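Local coordinates for protein DnaB intein (Synechocystis sp., PDB 1MI8) that probably catalyses protein splicing, excising itself from a replicative DNA helicase precursor with cyclization of an asparagine side chain, at residues I21-I35 with F137-A149. The protein carries 4 engineered substitutions. Numbering follows the deposited sequence.
Sequences IKDLLDEKDFEIWAI and FDLTVPGPHNFVA
The Phe137 ring carries Lys22 CA over one face, a CH-pi contact 4.3 Å from the ring centroid, while Leu25 CD1 meets its edge close to the ring plane. Leu139 CG lies over one face of the Phe147 ring, near the rim. The Asn146 amide is a third flat group, pairing with both the N-H and the C=O of Ile35, each close to the amide plane. Its OD1 accepts Ile35 N at 2.8 Å on a lone pair, and ND2 donates nearly straight to Ile35 O at 3.0 Å. A further bond from ND2 to Pro144 O, the donor well above that carbonyl plane, helps fix the amide's rotation. Ile21, with CG1 anti to its N (chi1 -174°), sends CD1 alongside Phe137 CB to touch Leu139 CD2 as well. Ala34 CB packs on Pro144 CG, and Ile32 CD1 touches both Val141 CG2 and Phe147 CB. Where strands 31-35 and 146-149 cross at 109°, Val148 N bonds weakly to Trp33 O, and a water links Trp33 N to Val148 O. In this curled, all-beta Hint fold of inteins, strand 31-36 packs on the turn between strands 120-140 and 146-149, toward the domain's C-terminal end; Ile153 of strand 152-155 adjoins Ile35 and Asn146.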
ATOM      1  N   ILE A  21     -12.985  -6.965  19.391  1.00 29.68           N
ATOM      2  CA  ILE A  21     -13.248  -8.368  19.073  1.00 30.24           C
ATOM      3  C   ILE A  21     -12.564  -9.257  20.143  1.00 33.63           C
ATOM      4  O   ILE A  21     -13.096 -10.337  20.488  1.00 33.26           O
ATOM      5  CB  ILE A  21     -12.767  -8.756  17.624  1.00 28.10           C
ATOM      6  CG1 ILE A  21     -13.188 -10.187  17.297  1.00 23.21           C
ATOM      7  CG2 ILE A  21     -11.321  -8.493  17.477  1.00 21.98           C
ATOM      8  CD1 ILE A  21     -13.008 -10.614  15.850  1.00 24.42           C
ATOM      9  N   LYS A  22     -11.400  -8.829  20.657  1.00 35.17           N
ATOM     10  CA  LYS A  22     -10.743  -9.588  21.756  1.00 38.50           C
ATOM     11  C   LYS A  22     -11.742  -9.721  22.937  1.00 39.95           C
ATOM     12  O   LYS A  22     -11.942 -10.815  23.492  1.00 39.53           O
ATOM     13  CB  LYS A  22      -9.507  -8.876  22.280  1.00 38.51           C
ATOM     14  CG  LYS A  22      -8.717  -9.618  23.407  1.00 39.37           C
ATOM     15  CD  LYS A  22      -8.352  -8.643  24.541  1.00 42.16           C
ATOM     16  CE  LYS A  22      -7.407  -9.221  25.629  1.00 41.70           C
ATOM     17  NZ  LYS A  22      -5.967  -9.193  25.164  1.00 41.88           N
ATOM     18  N   ASP A  23     -12.380  -8.610  23.291  1.00 40.77           N
ATOM     19  CA  ASP A  23     -13.352  -8.611  24.365  1.00 41.41           C
ATOM     20  C   ASP A  23     -14.593  -9.398  24.016  1.00 42.93           C
ATOM     21  O   ASP A  23     -15.415  -9.620  24.877  1.00 44.66           O
ATOM     22  CB  ASP A  23     -13.754  -7.195  24.764  1.00 41.90           C
ATOM     23  CG  ASP A  23     -12.684  -6.497  25.567  1.00 42.93           C
ATOM     24  OD1 ASP A  23     -11.707  -7.156  25.963  1.00 44.08           O
ATOM     25  OD2 ASP A  23     -12.812  -5.284  25.810  1.00 44.40           O
ATOM     26  N   LEU A  24     -14.758  -9.836  22.772  1.00 42.37           N
ATOM     27  CA  LEU A  24     -15.939 -10.618  22.446  1.00 41.65           C
ATOM     28  C   LEU A  24     -15.629 -12.116  22.281  1.00 41.63           C
ATOM     29  O   LEU A  24     -16.488 -12.877  21.884  1.00 40.78           O
ATOM     30  CB  LEU A  24     -16.595 -10.106  21.152  1.00 40.26           C
ATOM     31  CG  LEU A  24     -17.230  -8.716  21.160  1.00 41.23           C
ATOM     32  CD1 LEU A  24     -17.374  -8.182  19.745  1.00 38.54           C
ATOM     33  CD2 LEU A  24     -18.572  -8.774  21.883  1.00 39.03           C
ATOM     34  N   LEU A  25     -14.418 -12.533  22.603  1.00 42.91           N
ATOM     35  CA  LEU A  25     -14.032 -13.930  22.418  1.00 45.88           C
ATOM     36  C   LEU A  25     -14.992 -14.946  23.027  1.00 47.78           C
ATOM     37  O   LEU A  25     -15.330 -15.961  22.402  1.00 47.69           O
ATOM     38  CB  LEU A  25     -12.635 -14.148  22.981  1.00 45.86           C
ATOM     39  CG  LEU A  25     -11.940 -15.462  22.695  1.00 46.12           C
ATOM     40  CD1 LEU A  25     -11.707 -15.610  21.192  1.00 46.34           C
ATOM     41  CD2 LEU A  25     -10.596 -15.496  23.447  1.00 46.42           C
ATOM     42  N   ASP A  26     -15.435 -14.678  24.250  1.00 49.68           N
ATOM     43  CA  ASP A  26     -16.339 -15.610  24.899  1.00 51.64           C
ATOM     44  C   ASP A  26     -17.765 -15.114  24.789  1.00 53.02           C
ATOM     45  O   ASP A  26     -18.491 -15.008  25.784  1.00 54.31           O
ATOM     46  CB  ASP A  26     -15.935 -15.813  26.355  1.00 52.42           C
ATOM     47  CG  ASP A  26     -14.513 -16.339  26.483  1.00 53.64           C
ATOM     48  OD1 ASP A  26     -14.188 -17.316  25.755  1.00 53.22           O
ATOM     49  OD2 ASP A  26     -13.724 -15.785  27.305  1.00 55.33           O
ATOM     50  N   GLU A  27     -18.168 -14.813  23.567  1.00 52.44           N
ATOM     51  CA  GLU A  27     -19.504 -14.336  23.347  1.00 52.87           C
ATOM     52  C   GLU A  27     -20.011 -14.923  22.059  1.00 52.82           C
ATOM     53  O   GLU A  27     -19.232 -15.213  21.168  1.00 52.23           O
ATOM     54  CB  GLU A  27     -19.492 -12.824  23.248  1.00 53.97           C
ATOM     55  CG  GLU A  27     -19.554 -12.112  24.562  1.00 56.41           C
ATOM     56  CD  GLU A  27     -20.925 -12.226  25.206  1.00 57.97           C
ATOM     57  OE1 GLU A  27     -21.946 -12.376  24.478  1.00 58.31           O
ATOM     58  OE2 GLU A  27     -20.981 -12.140  26.444  1.00 57.45           O
ATOM     59  N   LYS A  28     -21.320 -15.128  21.972  1.00 53.32           N
ATOM     60  CA  LYS A  28     -21.921 -15.643  20.756  1.00 53.01           C
ATOM     61  C   LYS A  28     -23.381 -15.306  20.596  1.00 52.20           C
ATOM     62  O   LYS A  28     -24.082 -14.927  21.539  1.00 52.10           O
ATOM     63  CB  LYS A  28     -21.710 -17.161  20.597  1.00 55.37           C
ATOM     64  CG  LYS A  28     -21.546 -17.968  21.880  1.00 58.07           C
ATOM     65  CD  LYS A  28     -21.495 -19.486  21.572  1.00 60.15           C
ATOM     66  CE  LYS A  28     -22.775 -19.973  20.859  1.00 61.52           C
ATOM     67  NZ  LYS A  28     -22.843 -21.462  20.666  1.00 63.71           N
ATOM     68  N   ASP A  29     -23.822 -15.387  19.354  1.00 51.75           N
ATOM     69  CA  ASP A  29     -25.195 -15.116  19.000  1.00 50.66           C
ATOM     70  C   ASP A  29     -25.663 -13.708  19.266  1.00 48.60           C
ATOM     71  O   ASP A  29     -26.756 -13.472  19.794  1.00 47.89           O
ATOM     72  CB  ASP A  29     -26.101 -16.141  19.676  1.00 53.47           C
ATOM     73  CG  ASP A  29     -26.014 -17.492  19.000  1.00 55.44           C
ATOM     74  OD1 ASP A  29     -24.887 -17.986  18.798  1.00 56.39           O
ATOM     75  OD2 ASP A  29     -27.072 -18.050  18.659  1.00 59.01           O
ATOM     76  N   PHE A  30     -24.814 -12.768  18.886  1.00 45.41           N
ATOM     77  CA  PHE A  30     -25.146 -11.363  19.021  1.00 42.24           C
ATOM     78  C   PHE A  30     -25.133 -10.839  17.602  1.00 40.15           C
ATOM     79  O   PHE A  30     -24.475 -11.383  16.738  1.00 38.97           O
ATOM     80  CB  PHE A  30     -24.135 -10.645  19.905  1.00 40.30           C
ATOM     81  CG  PHE A  30     -22.718 -10.863  19.501  1.00 40.97           C
ATOM     82  CD1 PHE A  30     -22.101  -9.996  18.595  1.00 40.87           C
ATOM     83  CD2 PHE A  30     -21.998 -11.954  19.995  1.00 39.63           C
ATOM     84  CE1 PHE A  30     -20.780 -10.210  18.169  1.00 39.67           C
ATOM     85  CE2 PHE A  30     -20.662 -12.181  19.576  1.00 41.33           C
ATOM     86  CZ  PHE A  30     -20.060 -11.295  18.651  1.00 38.51           C
ATOM     87  N   GLU A  31     -25.880  -9.793  17.343  1.00 39.28           N
ATOM     88  CA  GLU A  31     -25.885  -9.331  15.988  1.00 39.22           C
ATOM     89  C   GLU A  31     -24.806  -8.335  15.656  1.00 35.89           C
ATOM     90  O   GLU A  31     -24.428  -7.520  16.478  1.00 36.05           O
ATOM     91  CB  GLU A  31     -27.236  -8.730  15.663  1.00 41.52           C
ATOM     92  CG  GLU A  31     -27.968  -9.572  14.641  1.00 45.70           C
ATOM     93  CD  GLU A  31     -29.262 -10.035  15.177  1.00 47.28           C
ATOM     94  OE1 GLU A  31     -29.965  -9.173  15.747  1.00 49.65           O
ATOM     95  OE2 GLU A  31     -29.576 -11.243  15.033  1.00 49.68           O
ATOM     96  N   ILE A  32     -24.308  -8.417  14.438  1.00 34.28           N
ATOM     97  CA  ILE A  32     -23.318  -7.458  13.977  1.00 31.41           C
ATOM     98  C   ILE A  32     -23.883  -6.834  12.702  1.00 31.52           C
ATOM     99  O   ILE A  32     -25.005  -7.158  12.328  1.00 32.03           O
ATOM    100  CB  ILE A  32     -21.932  -8.128  13.762  1.00 30.08           C
ATOM    101  CG1 ILE A  32     -21.998  -9.402  12.885  1.00 28.36           C
ATOM    102  CG2 ILE A  32     -21.359  -8.476  15.133  1.00 27.21           C
ATOM    103  CD1 ILE A  32     -22.467  -9.194  11.395  1.00 30.68           C
ATOM    104  N   TRP A  33     -23.178  -5.892  12.089  1.00 30.52           N
ATOM    105  CA  TRP A  33     -23.643  -5.304  10.819  1.00 30.33           C
ATOM    106  C   TRP A  33     -22.876  -5.954   9.640  1.00 30.57           C
ATOM    107  O   TRP A  33     -21.652  -6.027   9.671  1.00 25.84           O
ATOM    108  CB  TRP A  33     -23.429  -3.809  10.800  1.00 31.17           C
ATOM    109  CG  TRP A  33     -24.464  -3.087  11.580  1.00 36.90           C
ATOM    110  CD1 TRP A  33     -24.279  -2.320  12.722  1.00 36.80           C
ATOM    111  CD2 TRP A  33     -25.868  -3.043  11.297  1.00 38.83           C
ATOM    112  NE1 TRP A  33     -25.485  -1.810  13.142  1.00 38.47           N
ATOM    113  CE2 TRP A  33     -26.472  -2.233  12.289  1.00 40.12           C
ATOM    114  CE3 TRP A  33     -26.677  -3.612  10.302  1.00 41.07           C
ATOM    115  CZ2 TRP A  33     -27.839  -1.974  12.305  1.00 41.87           C
ATOM    116  CZ3 TRP A  33     -28.039  -3.353  10.320  1.00 43.42           C
ATOM    117  CH2 TRP A  33     -28.605  -2.540  11.314  1.00 42.50           C
ATOM    118  N   ALA A  34     -23.617  -6.491   8.655  1.00 30.34           N
ATOM    119  CA  ALA A  34     -23.009  -7.126   7.470  1.00 29.65           C
ATOM    120  C   ALA A  34     -23.607  -6.520   6.219  1.00 28.75           C
ATOM    121  O   ALA A  34     -24.697  -5.972   6.254  1.00 29.66           O
ATOM    122  CB  ALA A  34     -23.254  -8.617   7.460  1.00 25.62           C
ATOM    123  N   ILE A  35     -22.879  -6.585   5.121  1.00 27.49           N
ATOM    124  CA  ILE A  35     -23.413  -6.072   3.878  1.00 27.08           C
ATOM    125  C   ILE A  35     -23.962  -7.305   3.133  1.00 25.49           C
ATOM    126  O   ILE A  35     -23.373  -8.393   3.197  1.00 23.94           O
ATOM    127  CB  ILE A  35     -22.313  -5.369   2.972  1.00 26.97           C
ATOM    128  CG1 ILE A  35     -22.983  -4.810   1.729  1.00 28.46           C
ATOM    129  CG2 ILE A  35     -21.209  -6.352   2.543  1.00 26.95           C
ATOM    130  CD1 ILE A  35     -22.066  -4.352   0.620  1.00 31.57           C
ATOM    131  N   PHE A 137      -7.625 -12.247  15.539  1.00 30.49           N
ATOM    132  CA  PHE A 137      -8.945 -12.857  15.670  1.00 30.63           C
ATOM    133  C   PHE A 137      -9.906 -12.742  14.461  1.00 30.50           C
ATOM    134  O   PHE A 137      -9.743 -11.874  13.577  1.00 26.92           O
ATOM    135  CB  PHE A 137      -9.688 -12.242  16.870  1.00 31.18           C
ATOM    136  CG  PHE A 137      -8.921 -12.252  18.206  1.00 33.40           C
ATOM    137  CD1 PHE A 137      -7.815 -11.435  18.408  1.00 32.32           C
ATOM    138  CD2 PHE A 137      -9.377 -13.036  19.280  1.00 34.68           C
ATOM    139  CE1 PHE A 137      -7.157 -11.371  19.642  1.00 35.76           C
ATOM    140  CE2 PHE A 137      -8.728 -12.989  20.558  1.00 36.11           C
ATOM    141  CZ  PHE A 137      -7.618 -12.159  20.744  1.00 36.54           C
ATOM    142  N   ASP A 138     -10.939 -13.602  14.468  1.00 29.26           N
ATOM    143  CA  ASP A 138     -11.966 -13.588  13.435  1.00 31.19           C
ATOM    144  C   ASP A 138     -13.301 -14.077  14.011  1.00 31.78           C
ATOM    145  O   ASP A 138     -13.450 -14.437  15.189  1.00 31.85           O
ATOM    146  CB  ASP A 138     -11.533 -14.450  12.210  1.00 31.55           C
ATOM    147  CG  ASP A 138     -12.220 -14.017  10.865  1.00 35.81           C
ATOM    148  OD1 ASP A 138     -13.043 -13.056  10.861  1.00 30.71           O
ATOM    149  OD2 ASP A 138     -11.931 -14.674   9.801  1.00 36.04           O
ATOM    150  N   LEU A 139     -14.313 -14.079  13.196  1.00 33.23           N
ATOM    151  CA  LEU A 139     -15.538 -14.543  13.751  1.00 34.21           C
ATOM    152  C   LEU A 139     -16.240 -15.115  12.577  1.00 34.36           C
ATOM    153  O   LEU A 139     -15.849 -14.861  11.444  1.00 35.04           O
ATOM    154  CB  LEU A 139     -16.270 -13.387  14.457  1.00 34.00           C
ATOM    155  CG  LEU A 139     -16.550 -12.065  13.729  1.00 32.48           C
ATOM    156  CD1 LEU A 139     -17.735 -12.245  12.831  1.00 30.67           C
ATOM    157  CD2 LEU A 139     -16.845 -10.968  14.738  1.00 32.31           C
ATOM    158  N   THR A 140     -17.250 -15.927  12.850  1.00 35.11           N
ATOM    159  CA  THR A 140     -17.991 -16.587  11.803  1.00 35.22           C
ATOM    160  C   THR A 140     -19.373 -15.953  11.742  1.00 35.20           C
ATOM    161  O   THR A 140     -20.014 -15.684  12.770  1.00 38.32           O
ATOM    162  CB  THR A 140     -18.100 -18.107  12.108  1.00 35.20           C
ATOM    163  OG1 THR A 140     -16.796 -18.628  12.360  1.00 37.04           O
ATOM    164  CG2 THR A 140     -18.665 -18.858  10.941  1.00 34.95           C
ATOM    165  N   VAL A 141     -19.831 -15.703  10.528  1.00 35.32           N
ATOM    166  CA  VAL A 141     -21.125 -15.085  10.327  1.00 34.88           C
ATOM    167  C   VAL A 141     -21.842 -15.768   9.145  1.00 34.58           C
ATOM    168  O   VAL A 141     -21.653 -15.411   7.963  1.00 32.25           O
ATOM    169  CB  VAL A 141     -20.973 -13.550  10.118  1.00 34.73           C
ATOM    170  CG1 VAL A 141     -19.955 -13.296   9.021  1.00 38.17           C
ATOM    171  CG2 VAL A 141     -22.316 -12.901   9.754  1.00 32.36           C
ATOM    172  N   PRO A 142     -22.652 -16.804   9.472  1.00 35.49           N
ATOM    173  CA  PRO A 142     -23.446 -17.605   8.527  1.00 35.83           C
ATOM    174  C   PRO A 142     -24.323 -16.732   7.618  1.00 35.88           C
ATOM    175  O   PRO A 142     -25.056 -15.852   8.095  1.00 37.86           O
ATOM    176  CB  PRO A 142     -24.275 -18.493   9.454  1.00 36.82           C
ATOM    177  CG  PRO A 142     -23.264 -18.846  10.558  1.00 38.22           C
ATOM    178  CD  PRO A 142     -22.540 -17.488  10.783  1.00 35.23           C
ATOM    179  N   GLY A 143     -24.242 -16.978   6.316  1.00 35.88           N
ATOM    180  CA  GLY A 143     -25.017 -16.220   5.357  1.00 33.98           C
ATOM    181  C   GLY A 143     -24.236 -15.111   4.676  1.00 33.91           C
ATOM    182  O   GLY A 143     -23.692 -15.315   3.590  1.00 34.58           O
ATOM    183  N   PRO A 144     -24.182 -13.900   5.264  1.00 32.94           N
ATOM    184  CA  PRO A 144     -23.407 -12.875   4.542  1.00 31.99           C
ATOM    185  C   PRO A 144     -21.887 -12.979   4.680  1.00 30.32           C
ATOM    186  O   PRO A 144     -21.164 -12.440   3.867  1.00 30.64           O
ATOM    187  CB  PRO A 144     -23.990 -11.539   5.076  1.00 29.35           C
ATOM    188  CG  PRO A 144     -24.326 -11.879   6.475  1.00 33.24           C
ATOM    189  CD  PRO A 144     -24.964 -13.308   6.362  1.00 31.95           C
ATOM    190  N   HIS A 145     -21.399 -13.662   5.702  1.00 30.65           N
ATOM    191  CA  HIS A 145     -19.944 -13.842   5.921  1.00 31.54           C
ATOM    192  C   HIS A 145     -19.069 -12.570   6.004  1.00 28.97           C
ATOM    193  O   HIS A 145     -17.943 -12.553   5.534  1.00 27.61           O
ATOM    194  CB  HIS A 145     -19.344 -14.801   4.857  1.00 34.46           C
ATOM    195  CG  HIS A 145     -19.954 -16.176   4.883  1.00 40.77           C
ATOM    196  ND1 HIS A 145     -19.962 -16.965   6.015  1.00 42.43           N
ATOM    197  CD2 HIS A 145     -20.639 -16.874   3.941  1.00 43.78           C
ATOM    198  CE1 HIS A 145     -20.627 -18.083   5.773  1.00 43.89           C
ATOM    199  NE2 HIS A 145     -21.051 -18.054   4.522  1.00 43.04           N
ATOM    200  N   ASN A 146     -19.588 -11.486   6.551  1.00 26.91           N
ATOM    201  CA  ASN A 146     -18.727 -10.329   6.702  1.00 26.26           C
ATOM    202  C   ASN A 146     -19.275  -9.519   7.856  1.00 26.01           C
ATOM    203  O   ASN A 146     -20.360  -9.836   8.390  1.00 27.19           O
ATOM    204  CB  ASN A 146     -18.703  -9.516   5.409  1.00 24.03           C
ATOM    205  CG  ASN A 146     -20.048  -8.908   5.087  1.00 25.54           C
ATOM    206  OD1 ASN A 146     -20.370  -7.823   5.553  1.00 22.12           O
ATOM    207  ND2 ASN A 146     -20.851  -9.624   4.268  1.00 25.51           N
ATOM    208  N   PHE A 147     -18.510  -8.534   8.314  1.00 24.72           N
ATOM    209  CA  PHE A 147     -18.984  -7.690   9.435  1.00 24.76           C
ATOM    210  C   PHE A 147     -18.242  -6.385   9.453  1.00 23.68           C
ATOM    211  O   PHE A 147     -17.193  -6.246   8.844  1.00 24.25           O
ATOM    212  CB  PHE A 147     -18.789  -8.378  10.823  1.00 23.67           C
ATOM    213  CG  PHE A 147     -17.351  -8.867  11.100  1.00 24.38           C
ATOM    214  CD1 PHE A 147     -16.860 -10.025  10.493  1.00 22.75           C
ATOM    215  CD2 PHE A 147     -16.494  -8.141  11.948  1.00 20.77           C
ATOM    216  CE1 PHE A 147     -15.539 -10.457  10.717  1.00 22.78           C
ATOM    217  CE2 PHE A 147     -15.190  -8.551  12.184  1.00 19.63           C
ATOM    218  CZ  PHE A 147     -14.686  -9.705  11.578  1.00 17.79           C
ATOM    219  N   VAL A 148     -18.767  -5.443  10.219  1.00 22.03           N
ATOM    220  CA  VAL A 148     -18.156  -4.147  10.369  1.00 20.61           C
ATOM    221  C   VAL A 148     -17.219  -4.092  11.578  1.00 22.45           C
ATOM    222  O   VAL A 148     -17.615  -4.418  12.709  1.00 22.81           O
ATOM    223  CB  VAL A 148     -19.223  -3.116  10.557  1.00 21.40           C
ATOM    224  CG1 VAL A 148     -18.565  -1.712  10.840  1.00 21.58           C
ATOM    225  CG2 VAL A 148     -20.181  -3.161   9.330  1.00 19.43           C
ATOM    226  N   ALA A 149     -15.963  -3.719  11.329  1.00 20.98           N
ATOM    227  CA  ALA A 149     -15.008  -3.540  12.371  1.00 19.50           C
ATOM    228  C   ALA A 149     -14.266  -2.255  12.070  1.00 19.32           C
ATOM    229  O   ALA A 149     -13.825  -2.002  10.924  1.00 16.40           O
ATOM    230  CB  ALA A 149     -14.075  -4.762  12.446  1.00 19.14           C
TER
HETATM  231  O   HOH W   1     -20.537  -5.104  12.977  1.00 25.46           O